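Local coordinates for protein putative cathepsin d (Ixodes ricinus, PDB 5N71) that probably cleaves proteins as an aspartic-type endopeptidase of the pepsin-like peptidase A1 family, at residues 82-87 with 109-114; 39-44 with 75-80; 230-235 with 301-306. One frame throughout, in Å; residues are numbered along the deposited sequence.

Contact 1. Residues 82-87 with 109-114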
ATOM      1  N   GLY A  82      -6.956  -8.532  -9.197  1.00 39.44           N
ATOM      2  CA  GLY A  82      -6.806  -9.967  -9.003  1.00 36.58           C
ATOM      3  C   GLY A  82      -7.802 -10.596  -8.055  1.00 30.02           C
ATOM      4  O   GLY A  82      -8.681  -9.933  -7.519  1.00 30.44           O
ATOM      5  N   ASN A  83      -7.658 -11.898  -7.883  1.00 29.58           N
ATOM      6  CA  ASN A  83      -8.544 -12.655  -7.007  1.00 30.35           C
ATOM      7  C   ASN A  83      -7.806 -13.867  -6.524  1.00 25.59           C
ATOM      8  O   ASN A  83      -6.869 -14.331  -7.179  1.00 26.54           O
ATOM      9  CB  ASN A  83      -9.835 -13.068  -7.741  1.00 30.74           C
ATOM     10  CG  ASN A  83      -9.555 -13.916  -8.974  1.00 34.79           C
ATOM     11  OD1 ASN A  83      -9.475 -15.134  -8.903  1.00 37.27           O
ATOM     12  ND2 ASN A  83      -9.348 -13.264 -10.086  1.00 36.51           N
ATOM     13  N   VAL A  84      -8.183 -14.352  -5.354  1.00 23.80           N
ATOM     14  CA  VAL A  84      -7.600 -15.581  -4.888  1.00 26.33           C
ATOM     15  C   VAL A  84      -8.620 -16.463  -4.193  1.00 25.74           C
ATOM     16  O   VAL A  84      -9.531 -15.962  -3.560  1.00 25.04           O
ATOM     17  CB  VAL A  84      -6.208 -15.387  -4.175  1.00 31.26           C
ATOM     18  CG1 VAL A  84      -5.791 -13.964  -3.979  1.00 30.49           C
ATOM     19  CG2 VAL A  84      -5.937 -16.309  -2.988  1.00 28.77           C
ATOM     20  N   GLU A  85      -8.439 -17.769  -4.335  1.00 24.92           N
ATOM     21  CA  GLU A  85      -9.338 -18.751  -3.727  1.00 29.01           C
ATOM     22  C   GLU A  85      -8.492 -19.825  -3.072  1.00 26.46           C
ATOM     23  O   GLU A  85      -7.445 -20.221  -3.611  1.00 28.11           O
ATOM     24  CB  GLU A  85     -10.289 -19.351  -4.794  1.00 34.99           C
ATOM     25  CG  GLU A  85     -11.370 -20.325  -4.264  1.00 41.98           C
ATOM     26  CD  GLU A  85     -10.937 -21.825  -4.048  1.00 51.74           C
ATOM     27  OE1 GLU A  85     -10.067 -22.424  -4.788  1.00 51.50           O
ATOM     28  OE2 GLU A  85     -11.510 -22.454  -3.101  1.00 50.77           O
ATOM     29  N   GLY A  86      -8.964 -20.325  -1.931  1.00 22.92           N
ATOM     30  CA  GLY A  86      -8.350 -21.462  -1.259  1.00 23.25           C
ATOM     31  C   GLY A  86      -9.058 -21.827   0.045  1.00 22.27           C
ATOM     32  O   GLY A  86     -10.305 -21.805   0.105  1.00 22.94           O
ATOM     33  N   PHE A  87      -8.305 -22.067   1.113  1.00 20.89           N
ATOM     34  CA  PHE A  87      -8.928 -22.396   2.418  1.00 21.40           C
ATOM     35  C   PHE A  87      -8.098 -21.826   3.533  1.00 21.31           C
ATOM     36  O   PHE A  87      -6.929 -21.502   3.308  1.00 20.77           O
ATOM     37  CB  PHE A  87      -9.114 -23.921   2.545  1.00 23.06           C
ATOM     38  CG  PHE A  87      -7.823 -24.677   2.487  1.00 20.82           C
ATOM     39  CD1 PHE A  87      -7.267 -25.009   1.260  1.00 23.37           C
ATOM     40  CD2 PHE A  87      -7.119 -24.946   3.632  1.00 22.35           C
ATOM     41  CE1 PHE A  87      -6.018 -25.618   1.184  1.00 22.54           C
ATOM     42  CE2 PHE A  87      -5.899 -25.604   3.589  1.00 23.94           C
ATOM     43  CZ  PHE A  87      -5.336 -25.945   2.360  1.00 23.07           C
ATOM     44  N   LEU A 109      -5.037 -21.700  -3.554  1.00 26.46           N
ATOM     45  CA  LEU A 109      -5.088 -22.728  -4.594  1.00 27.29           C
ATOM     46  C   LEU A 109      -5.282 -22.160  -5.975  1.00 27.87           C
ATOM     47  O   LEU A 109      -4.697 -22.674  -6.903  1.00 27.06           O
ATOM     48  CB  LEU A 109      -6.232 -23.742  -4.314  1.00 27.62           C
ATOM     49  CG  LEU A 109      -6.155 -24.512  -3.010  1.00 28.57           C
ATOM     50  CD1 LEU A 109      -7.386 -25.412  -2.839  1.00 29.37           C
ATOM     51  CD2 LEU A 109      -4.882 -25.346  -2.867  1.00 30.24           C
ATOM     52  N   VAL A 110      -6.132 -21.133  -6.128  1.00 28.00           N
ATOM     53  CA  VAL A 110      -6.417 -20.490  -7.418  1.00 29.77           C
ATOM     54  C   VAL A 110      -6.111 -18.986  -7.296  1.00 31.96           C
ATOM     55  O   VAL A 110      -6.621 -18.324  -6.388  1.00 29.67           O
ATOM     56  CB  VAL A 110      -7.896 -20.671  -7.851  1.00 32.63           C
ATOM     57  CG1 VAL A 110      -8.192 -19.988  -9.200  1.00 34.37           C
ATOM     58  CG2 VAL A 110      -8.276 -22.150  -7.931  1.00 33.97           C
ATOM     59  N   VAL A 111      -5.275 -18.458  -8.194  1.00 28.10           N
ATOM     60  CA  VAL A 111      -4.937 -17.027  -8.230  1.00 28.58           C
ATOM     61  C   VAL A 111      -5.195 -16.507  -9.645  1.00 30.78           C
ATOM     62  O   VAL A 111      -4.789 -17.157 -10.582  1.00 31.49           O
ATOM     63  CB  VAL A 111      -3.471 -16.795  -7.836  1.00 29.45           C
ATOM     64  CG1 VAL A 111      -3.082 -15.325  -7.968  1.00 28.30           C
ATOM     65  CG2 VAL A 111      -3.209 -17.278  -6.409  1.00 29.13           C
ATOM     66  N   GLY A 112      -5.903 -15.383  -9.764  1.00 31.08           N
ATOM     67  CA  GLY A 112      -6.097 -14.640 -11.020  1.00 33.70           C
ATOM     68  C   GLY A 112      -5.534 -13.222 -10.954  1.00 34.07           C
ATOM     69  O   GLY A 112      -5.389 -12.613  -9.868  1.00 32.13           O
ATOM     70  N   GLY A 113      -5.186 -12.680 -12.118  1.00 33.47           N
ATOM     71  CA  GLY A 113      -4.805 -11.270 -12.225  1.00 34.75           C
ATOM     72  C   GLY A 113      -3.316 -11.117 -12.377  1.00 36.99           C
ATOM     73  O   GLY A 113      -2.548 -11.676 -11.594  1.00 35.08           O
ATOM     74  N   GLU A 114      -2.899 -10.382 -13.411  1.00 40.41           N
ATOM     75  CA  GLU A 114      -1.471 -10.334 -13.788  1.00 46.86           C
ATOM     76  C   GLU A 114      -0.604  -9.720 -12.685  1.00 45.19           C
ATOM     77  O   GLU A 114       0.503 -10.204 -12.411  1.00 45.63           O
ATOM     78  CB  GLU A 114      -1.275  -9.600 -15.143  1.00 52.57           C
ATOM     79  CG  GLU A 114      -0.327 -10.308 -16.112  1.00 59.54           C
ATOM     80  CD  GLU A 114      -0.611 -11.814 -16.301  1.00 63.71           C
ATOM     81  OE1 GLU A 114       0.288 -12.638 -16.044  1.00 69.25           O
ATOM     82  OE2 GLU A 114      -1.732 -12.202 -16.692  1.00 70.55           O
TER

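Contact 2. Residues 39-44 with 75-80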
ATOM      1  N   SER A  39      -6.202  -3.687   2.393  1.00 20.01           N
ATOM      2  CA  SER A  39      -6.957  -4.949   2.637  1.00 20.77           C
ATOM      3  C   SER A  39      -6.588  -5.479   4.021  1.00 21.39           C
ATOM      4  O   SER A  39      -5.684  -4.921   4.682  1.00 19.89           O
ATOM      5  CB  SER A  39      -6.695  -5.997   1.568  1.00 20.44           C
ATOM      6  OG  SER A  39      -5.349  -6.457   1.630  1.00 21.30           O
ATOM      7  N   ALA A  40      -7.273  -6.544   4.483  1.00 19.77           N
ATOM      8  CA  ALA A  40      -7.067  -6.982   5.883  1.00 20.72           C
ATOM      9  C   ALA A  40      -6.845  -8.484   6.049  1.00 20.69           C
ATOM     10  O   ALA A  40      -6.857  -8.934   7.188  1.00 21.71           O
ATOM     11  CB  ALA A  40      -8.228  -6.513   6.779  1.00 20.88           C
ATOM     12  N   ASN A  41      -6.645  -9.216   4.948  1.00 19.61           N
ATOM     13  CA  ASN A  41      -6.379 -10.670   4.988  1.00 20.36           C
ATOM     14  C   ASN A  41      -4.894 -10.965   4.724  1.00 21.56           C
ATOM     15  O   ASN A  41      -4.229 -10.213   3.992  1.00 21.30           O
ATOM     16  CB  ASN A  41      -7.262 -11.424   4.009  1.00 19.29           C
ATOM     17  CG  ASN A  41      -8.731 -11.471   4.462  1.00 20.57           C
ATOM     18  OD1 ASN A  41      -9.457 -10.477   4.318  1.00 21.85           O
ATOM     19  ND2 ASN A  41      -9.167 -12.614   5.033  1.00 21.88           N
ATOM     20  N   LEU A  42      -4.415 -12.065   5.335  1.00 21.56           N
ATOM     21  CA  LEU A  42      -3.125 -12.659   5.021  1.00 19.91           C
ATOM     22  C   LEU A  42      -3.360 -13.936   4.176  1.00 20.89           C
ATOM     23  O   LEU A  42      -4.198 -14.778   4.534  1.00 21.27           O
ATOM     24  CB  LEU A  42      -2.381 -13.003   6.297  1.00 19.80           C
ATOM     25  CG  LEU A  42      -1.134 -13.879   6.205  1.00 19.66           C
ATOM     26  CD1 LEU A  42      -0.069 -13.158   5.371  1.00 21.34           C
ATOM     27  CD2 LEU A  42      -0.659 -14.197   7.596  1.00 21.16           C
ATOM     28  N   TRP A  43      -2.627 -14.078   3.064  1.00 18.64           N
ATOM     29  CA  TRP A  43      -2.607 -15.354   2.347  1.00 21.77           C
ATOM     30  C   TRP A  43      -1.259 -15.596   1.684  1.00 22.82           C
ATOM     31  O   TRP A  43      -0.506 -14.650   1.419  1.00 20.46           O
ATOM     32  CB  TRP A  43      -3.732 -15.453   1.293  1.00 21.98           C
ATOM     33  CG  TRP A  43      -3.604 -14.415   0.200  1.00 22.94           C
ATOM     34  CD1 TRP A  43      -4.146 -13.193   0.204  1.00 22.29           C
ATOM     35  CD2 TRP A  43      -2.814 -14.514  -1.003  1.00 25.08           C
ATOM     36  NE1 TRP A  43      -3.777 -12.508  -0.942  1.00 26.19           N
ATOM     37  CE2 TRP A  43      -2.937 -13.298  -1.680  1.00 24.07           C
ATOM     38  CE3 TRP A  43      -1.997 -15.520  -1.557  1.00 23.73           C
ATOM     39  CZ2 TRP A  43      -2.301 -13.052  -2.899  1.00 25.58           C
ATOM     40  CZ3 TRP A  43      -1.367 -15.268  -2.770  1.00 24.51           C
ATOM     41  CH2 TRP A  43      -1.517 -14.061  -3.416  1.00 23.83           C
ATOM     42  N   LEU A  44      -0.999 -16.868   1.399  1.00 22.57           N
ATOM     43  CA  LEU A  44       0.225 -17.325   0.743  1.00 24.07           C
ATOM     44  C   LEU A  44      -0.114 -18.523  -0.154  1.00 25.98           C
ATOM     45  O   LEU A  44      -1.122 -19.192   0.079  1.00 23.29           O
ATOM     46  CB  LEU A  44       1.224 -17.815   1.793  1.00 24.17           C
ATOM     47  CG  LEU A  44       1.761 -16.738   2.736  1.00 26.51           C
ATOM     48  CD1 LEU A  44       2.385 -17.367   3.943  1.00 28.96           C
ATOM     49  CD2 LEU A  44       2.746 -15.788   2.031  1.00 25.95           C
ATOM     50  N   PHE A  75     -11.775 -19.743   1.723  1.00 23.33           N
ATOM     51  CA  PHE A  75     -11.183 -18.428   1.528  1.00 24.79           C
ATOM     52  C   PHE A  75     -11.389 -17.980   0.074  1.00 23.34           C
ATOM     53  O   PHE A  75     -10.938 -18.648  -0.863  1.00 23.86           O
ATOM     54  CB  PHE A  75      -9.704 -18.499   1.864  1.00 23.12           C
ATOM     55  CG  PHE A  75      -8.954 -17.221   1.609  1.00 24.42           C
ATOM     56  CD1 PHE A  75      -9.277 -16.041   2.290  1.00 23.74           C
ATOM     57  CD2 PHE A  75      -7.902 -17.194   0.700  1.00 25.13           C
ATOM     58  CE1 PHE A  75      -8.575 -14.856   2.033  1.00 24.19           C
ATOM     59  CE2 PHE A  75      -7.223 -16.012   0.425  1.00 25.33           C
ATOM     60  CZ  PHE A  75      -7.543 -14.849   1.113  1.00 23.76           C
ATOM     61  N   THR A  76     -12.078 -16.862  -0.099  1.00 22.46           N
ATOM     62  CA  THR A  76     -12.239 -16.221  -1.388  1.00 24.32           C
ATOM     63  C   THR A  76     -12.197 -14.712  -1.227  1.00 23.79           C
ATOM     64  O   THR A  76     -13.005 -14.128  -0.473  1.00 22.52           O
ATOM     65  CB  THR A  76     -13.561 -16.643  -2.089  1.00 27.32           C
ATOM     66  OG1 THR A  76     -13.566 -18.077  -2.267  1.00 27.60           O
ATOM     67  CG2 THR A  76     -13.682 -15.996  -3.475  1.00 30.22           C
ATOM     68  N   ILE A  77     -11.285 -14.087  -1.959  1.00 22.50           N
ATOM     69  CA  ILE A  77     -11.153 -12.622  -1.966  1.00 23.06           C
ATOM     70  C   ILE A  77     -10.930 -12.148  -3.390  1.00 24.57           C
ATOM     71  O   ILE A  77     -10.314 -12.852  -4.196  1.00 24.04           O
ATOM     72  CB  ILE A  77     -10.045 -12.158  -1.003  1.00 23.71           C
ATOM     73  CG1 ILE A  77     -10.063 -10.644  -0.720  1.00 23.84           C
ATOM     74  CG2 ILE A  77      -8.680 -12.642  -1.441  1.00 26.12           C
ATOM     75  CD1 ILE A  77      -9.276 -10.279   0.529  1.00 23.97           C
ATOM     76  N   VAL A  78     -11.466 -10.945  -3.671  1.00 26.84           N
ATOM     77  CA  VAL A  78     -11.299 -10.243  -4.956  1.00 29.31           C
ATOM     78  C   VAL A  78     -10.740  -8.854  -4.678  1.00 30.93           C
ATOM     79  O   VAL A  78     -11.291  -8.080  -3.891  1.00 35.41           O
ATOM     80  CB  VAL A  78     -12.648 -10.117  -5.697  1.00 33.06           C
ATOM     81  CG1 VAL A  78     -12.526  -9.294  -6.995  1.00 32.39           C
ATOM     82  CG2 VAL A  78     -13.222 -11.506  -5.979  1.00 32.71           C
ATOM     83  N   TYR A  79      -9.620  -8.548  -5.303  1.00 29.92           N
ATOM     84  CA  TYR A  79      -9.049  -7.220  -5.259  1.00 32.28           C
ATOM     85  C   TYR A  79      -9.379  -6.487  -6.564  1.00 39.04           C
ATOM     86  O   TYR A  79     -10.159  -6.967  -7.370  1.00 42.34           O
ATOM     87  CB  TYR A  79      -7.543  -7.324  -5.050  1.00 28.58           C
ATOM     88  CG  TYR A  79      -7.104  -8.130  -3.817  1.00 28.44           C
ATOM     89  CD1 TYR A  79      -7.214  -7.605  -2.543  1.00 24.92           C
ATOM     90  CD2 TYR A  79      -6.543  -9.406  -3.949  1.00 24.45           C
ATOM     91  CE1 TYR A  79      -6.769  -8.326  -1.433  1.00 23.39           C
ATOM     92  CE2 TYR A  79      -6.111 -10.115  -2.854  1.00 24.75           C
ATOM     93  CZ  TYR A  79      -6.219  -9.568  -1.591  1.00 24.19           C
ATOM     94  OH  TYR A  79      -5.778 -10.287  -0.500  1.00 23.94           O
ATOM     95  N   GLY A  80      -8.841  -5.292  -6.739  1.00 45.29           N
ATOM     96  CA  GLY A  80      -9.000  -4.575  -7.996  1.00 51.94           C
ATOM     97  C   GLY A  80      -8.285  -5.308  -9.123  1.00 55.44           C
ATOM     98  O   GLY A  80      -8.846  -5.481 -10.200  1.00 62.72           O
TER
HETATM   99  O   HOH W   1      -5.688  -9.035   1.930  1.00 22.33           O

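Contact 3. Residues 230-235 with 301-306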
ATOM      1  N   THR A 230      -0.721  -0.050  -3.431  1.00 26.77           N
ATOM      2  CA  THR A 230      -0.840   0.387  -4.801  1.00 29.72           C
ATOM      3  C   THR A 230       0.190   1.491  -5.127  1.00 29.77           C
ATOM      4  O   THR A 230       0.605   2.230  -4.212  1.00 25.05           O
ATOM      5  CB  THR A 230      -2.295   0.816  -5.068  1.00 31.86           C
ATOM      6  OG1 THR A 230      -2.549   0.762  -6.460  1.00 35.27           O
ATOM      7  CG2 THR A 230      -2.630   2.163  -4.539  1.00 30.27           C
ATOM      8  N   SER A 231       0.588   1.567  -6.412  1.00 26.90           N
ATOM      9  CA  SER A 231       1.703   2.402  -6.875  1.00 28.10           C
ATOM     10  C   SER A 231       1.400   3.859  -7.023  1.00 26.88           C
ATOM     11  O   SER A 231       2.249   4.664  -6.712  1.00 25.35           O
ATOM     12  CB  SER A 231       2.202   1.977  -8.295  1.00 29.08           C
ATOM     13  OG  SER A 231       1.746   0.731  -8.651  1.00 40.84           O
ATOM     14  N   LEU A 232       0.233   4.193  -7.602  1.00 25.33           N
ATOM     15  CA  LEU A 232      -0.072   5.543  -8.061  1.00 26.90           C
ATOM     16  C   LEU A 232      -1.053   6.257  -7.160  1.00 25.26           C
ATOM     17  O   LEU A 232      -1.429   5.752  -6.088  1.00 26.96           O
ATOM     18  CB  LEU A 232      -0.597   5.468  -9.510  1.00 28.68           C
ATOM     19  CG  LEU A 232       0.320   4.752 -10.519  1.00 32.02           C
ATOM     20  CD1 LEU A 232      -0.224   4.908 -11.941  1.00 36.92           C
ATOM     21  CD2 LEU A 232       1.757   5.243 -10.507  1.00 32.18           C
ATOM     22  N   ILE A 233      -1.445   7.449  -7.556  1.00 22.47           N
ATOM     23  CA  ILE A 233      -2.564   8.142  -6.947  1.00 24.18           C
ATOM     24  C   ILE A 233      -3.777   7.969  -7.868  1.00 26.25           C
ATOM     25  O   ILE A 233      -3.734   8.364  -9.062  1.00 25.97           O
ATOM     26  CB  ILE A 233      -2.251   9.636  -6.702  1.00 23.25           C
ATOM     27  CG1 ILE A 233      -1.181   9.786  -5.631  1.00 24.93           C
ATOM     28  CG2 ILE A 233      -3.503  10.390  -6.301  1.00 23.21           C
ATOM     29  CD1 ILE A 233      -0.702  11.229  -5.473  1.00 24.64           C
ATOM     30  N   THR A 234      -4.868   7.444  -7.317  1.00 23.37           N
ATOM     31  CA  THR A 234      -6.107   7.317  -8.063  1.00 25.60           C
ATOM     32  C   THR A 234      -7.058   8.384  -7.542  1.00 26.85           C
ATOM     33  O   THR A 234      -7.023   8.740  -6.342  1.00 26.60           O
ATOM     34  CB  THR A 234      -6.670   5.866  -7.965  1.00 26.82           C
ATOM     35  OG1 THR A 234      -5.789   4.989  -8.674  1.00 30.21           O
ATOM     36  CG2 THR A 234      -8.009   5.749  -8.652  1.00 29.76           C
ATOM     37  N   GLY A 235      -7.900   8.925  -8.423  1.00 24.18           N
ATOM     38  CA  GLY A 235      -8.909   9.898  -8.037  1.00 25.03           C
ATOM     39  C   GLY A 235     -10.232   9.691  -8.749  1.00 22.36           C
ATOM     40  O   GLY A 235     -10.301   8.879  -9.669  1.00 23.67           O
ATOM     41  N   GLY A 301       1.682  10.166 -12.326  1.00 31.24           N
ATOM     42  CA  GLY A 301       1.343   9.311 -11.194  1.00 29.76           C
ATOM     43  C   GLY A 301      -0.095   9.471 -10.729  1.00 30.84           C
ATOM     44  O   GLY A 301      -0.426   8.991  -9.631  1.00 30.86           O
ATOM     45  N   PHE A 302      -0.917  10.200 -11.511  1.00 27.99           N
ATOM     46  CA  PHE A 302      -2.336  10.376 -11.264  1.00 26.27           C
ATOM     47  C   PHE A 302      -3.116   9.610 -12.317  1.00 29.58           C
ATOM     48  O   PHE A 302      -2.838   9.753 -13.529  1.00 28.78           O
ATOM     49  CB  PHE A 302      -2.744  11.856 -11.311  1.00 27.12           C
ATOM     50  CG  PHE A 302      -1.962  12.740 -10.394  1.00 26.97           C
ATOM     51  CD1 PHE A 302      -2.251  12.789  -9.042  1.00 25.38           C
ATOM     52  CD2 PHE A 302      -0.924  13.531 -10.885  1.00 29.70           C
ATOM     53  CE1 PHE A 302      -1.514  13.610  -8.198  1.00 27.23           C
ATOM     54  CE2 PHE A 302      -0.190  14.356 -10.040  1.00 29.23           C
ATOM     55  CZ  PHE A 302      -0.474  14.389  -8.697  1.00 27.07           C
ATOM     56  N   MET A 303      -4.115   8.828 -11.878  1.00 26.32           N
ATOM     57  CA  MET A 303      -4.891   7.994 -12.823  1.00 31.48           C
ATOM     58  C   MET A 303      -6.336   7.809 -12.357  1.00 28.55           C
ATOM     59  O   MET A 303      -6.654   7.981 -11.169  1.00 24.14           O
ATOM     60  CB  MET A 303      -4.217   6.624 -13.041  1.00 34.39           C
ATOM     61  CG  MET A 303      -4.168   5.717 -11.806  1.00 43.61           C
ATOM     62  SD  MET A 303      -4.240   3.924 -12.136  1.00 58.09           S
ATOM     63  CE  MET A 303      -5.853   3.804 -12.893  1.00 51.23           C
ATOM     64  N   GLY A 304      -7.208   7.471 -13.308  1.00 28.31           N
ATOM     65  CA  GLY A 304      -8.650   7.222 -13.042  1.00 26.85           C
ATOM     66  C   GLY A 304      -8.948   5.770 -13.394  1.00 30.17           C
ATOM     67  O   GLY A 304      -8.299   5.209 -14.266  1.00 31.36           O
ATOM     68  N   LEU A 305      -9.859   5.120 -12.669  1.00 29.92           N
ATOM     69  CA  LEU A 305     -10.246   3.767 -12.995  1.00 30.80           C
ATOM     70  C   LEU A 305     -11.423   3.845 -13.949  1.00 32.91           C
ATOM     71  O   LEU A 305     -12.215   4.830 -13.944  1.00 30.40           O
ATOM     72  CB  LEU A 305     -10.673   3.004 -11.724  1.00 33.72           C
ATOM     73  CG  LEU A 305      -9.585   2.884 -10.634  1.00 34.07           C
ATOM     74  CD1 LEU A 305     -10.127   2.310  -9.329  1.00 35.25           C
ATOM     75  CD2 LEU A 305      -8.436   2.048 -11.171  1.00 37.91           C
ATOM     76  N   GLU A 306     -11.598   2.768 -14.695  1.00 31.82           N
ATOM     77  CA  GLU A 306     -12.840   2.588 -15.450  1.00 34.02           C
ATOM     78  C   GLU A 306     -14.078   2.241 -14.579  1.00 32.68           C
ATOM     79  O   GLU A 306     -15.180   2.403 -15.044  1.00 28.01           O
ATOM     80  CB  GLU A 306     -12.628   1.541 -16.507  1.00 34.49           C
ATOM     81  CG  GLU A 306     -11.734   2.029 -17.634  1.00 38.56           C
ATOM     82  CD  GLU A 306     -11.237   0.893 -18.536  1.00 40.34           C
ATOM     83  OE1 GLU A 306     -11.474  -0.300 -18.230  1.00 42.24           O
ATOM     84  OE2 GLU A 306     -10.593   1.216 -19.556  1.00 46.12           O
TER
HETATM   85  O   HOH W   2     -11.114   6.444 -10.057  1.00 25.92           O

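Contact 1. Residues 82-87 with 109-114
Glu-85 O draws in two amides from the other strand at once, Leu-109 N at 2.8 Å and Val-110 N at 3.0 Å. Two residues therefore face one, which is a classic beta bulge. Glu-85 N returns a bond to Val-110 O at 2.8 Å within the bulge; farther along, Asn-83 and Gly-112 exchange a pair of bonds, the one from Gly-112 N to Asn-83 O being nearly straight (170°). Between these pairs Val-84 and Val-111 form a non-hydrogen-bonded pair, and both side chains pack on Leu-116 of the following helix.

Glu-85 and Val-110 share the other, more open face. The glutamate chain leaves anti to its own N but bends at chi2 (-83°), bringing OE1 to Val-110 CG2 at 3.6 Å. Lacking a side chain, Gly-112 lets the Asn-83 amide settle over it, ND2 being 3.7 Å from Gly-112 CA. Gly-113 has a positive phi (105°), easy for glycine, as the strand gives way to the helix. At the far end Leu-109 CD1 meets the edge of the Phe-87 ring. Strand 83-95 also pairs with strand 69-78, so the ladder joins the returning arm of the flap hairpin, characteristic of pepsin-like proteases, to strand 98-112.

Contact 2. Residues 39-44 with 75-80
Tyr-79 OH, Ser-39 OG and Asn-41 O close around a single water. The water donates to Ser-39 OG at 2.6 Å and to Asn-41 O at 2.8 Å, and sits 2.7 Å from Tyr-79 OH, in the plane of the tyrosine ring. Trp-43 NE1 approaches the same hydroxyl oxygen at 3.0 Å; its N-H is bent well off line (133°), so this bond is weak, although the oxygen lies in the indole plane. A hydroxyl suits this place because it can serve indole and water together. The phenol is set by its neighbours as well: Ile-77 CG1 lies over one face of the ring, toward the rim, and Ser-39 CB comes to its edge beside CE1.

Next to this group, Phe-75 fills the angle between Trp-43 and Asn-41. Its CE2 presses on Trp-43 CB at 3.6 Å, and the phenyl and the five-membered indole ring stand obliquely, planes 38° apart. With chi1 at 63°, the Trp-43 side chain leaves between its own N and carbonyl carbon, and as a whole it runs at about a right angle to that of Phe-75. Asn-41 slides past with ND2 at the phenyl edge, 3.8 Å from Phe-75 CE1, while its OD1 accepts from Val-134 N, which fixes the amide's rotation.

Ser-39 OG also bonds Asp-36 OD2, Asp-36 being a predicted active-site residue. Tyrosine, water, serine and aspartate thus form a continuous polar chain from flap to active site, as in other pepsin-like enzymes, and the weak tryptophan N-H bond gives the tyrosine hydroxyl a second polar partner beside the water.

Contact 3. Residues 230-235 with 301-306
The Phe-302 ring lies alongside Ile-233, the two side chains pointing the same way, and Ile-233 CD1 approaches the ring obliquely, 3.7 Å from Phe-302 CE1. Around this pair the ring meets Tyr-286 at about 50° between planes, and Leu-281, Val-240 and Leu-243 add to an apolar cluster that suits a flat, bulky phenyl and a branched isoleucine.

The two residues are partners in a short parallel ladder at the edge of a psi-loop. Strand 312-314 runs between strands 222-226 and 233-234, parallel to the first and antiparallel to the second; strand 297-303 adds itself to the outer side of 233-234. The ladder is held by Ile-233 N to Gly-301 O (2.8 Å, 165°), Met-303 N to Ile-233 O (2.9 Å) and Gly-235 N to Met-303 O (3.2 Å). In all three the donor stands nearly along the C=O axis.

Thr-234 and Met-303 occupy the other face. The methionine sets off between its N and carbonyl carbon (chi1 65°) and bends twice, which takes its flexible thioether across Thr-234, with CG 3.6 Å from OG1. The same CG touches Leu-232 CD1, whose side chain crosses the methionine at about a right angle. Leu-232 CD2 comes alongside Gly-301 CA. Thr-234 lies about 8 Å, side chain to side chain, from Asn-227, which places the ladder near the second predicted active-site position.

Past the last direct bond, Thr-234 CG2 packs on Leu-305 CG, and one water donates to Gly-235 O at 2.6 Å while accepting from Leu-305 N.

Overall arrangement
From the N terminus the three contacts follow in series, and none nests in or crosses another. Contact 2 comes first, closing a loop of 30 residues between the segment after the first active-site turn and the flap strand. The chain then turns through the flap tip, and contact 1 pairs the returning strand with the far arm of the hairpin 83-95/98-112, with 21 residues between. Contacts 1 and 2 touch: Gly-86 N lies 2.8 Å from Phe-75 O, a probable hydrogen bond. Contact 3 closes a loop of 65 residues and adds strand 297-303 to the psi-loop strand 233-234. Contacts 1 and 2 tie the flap to the N-terminal lobe; contact 3 acts within the C-terminal lobe.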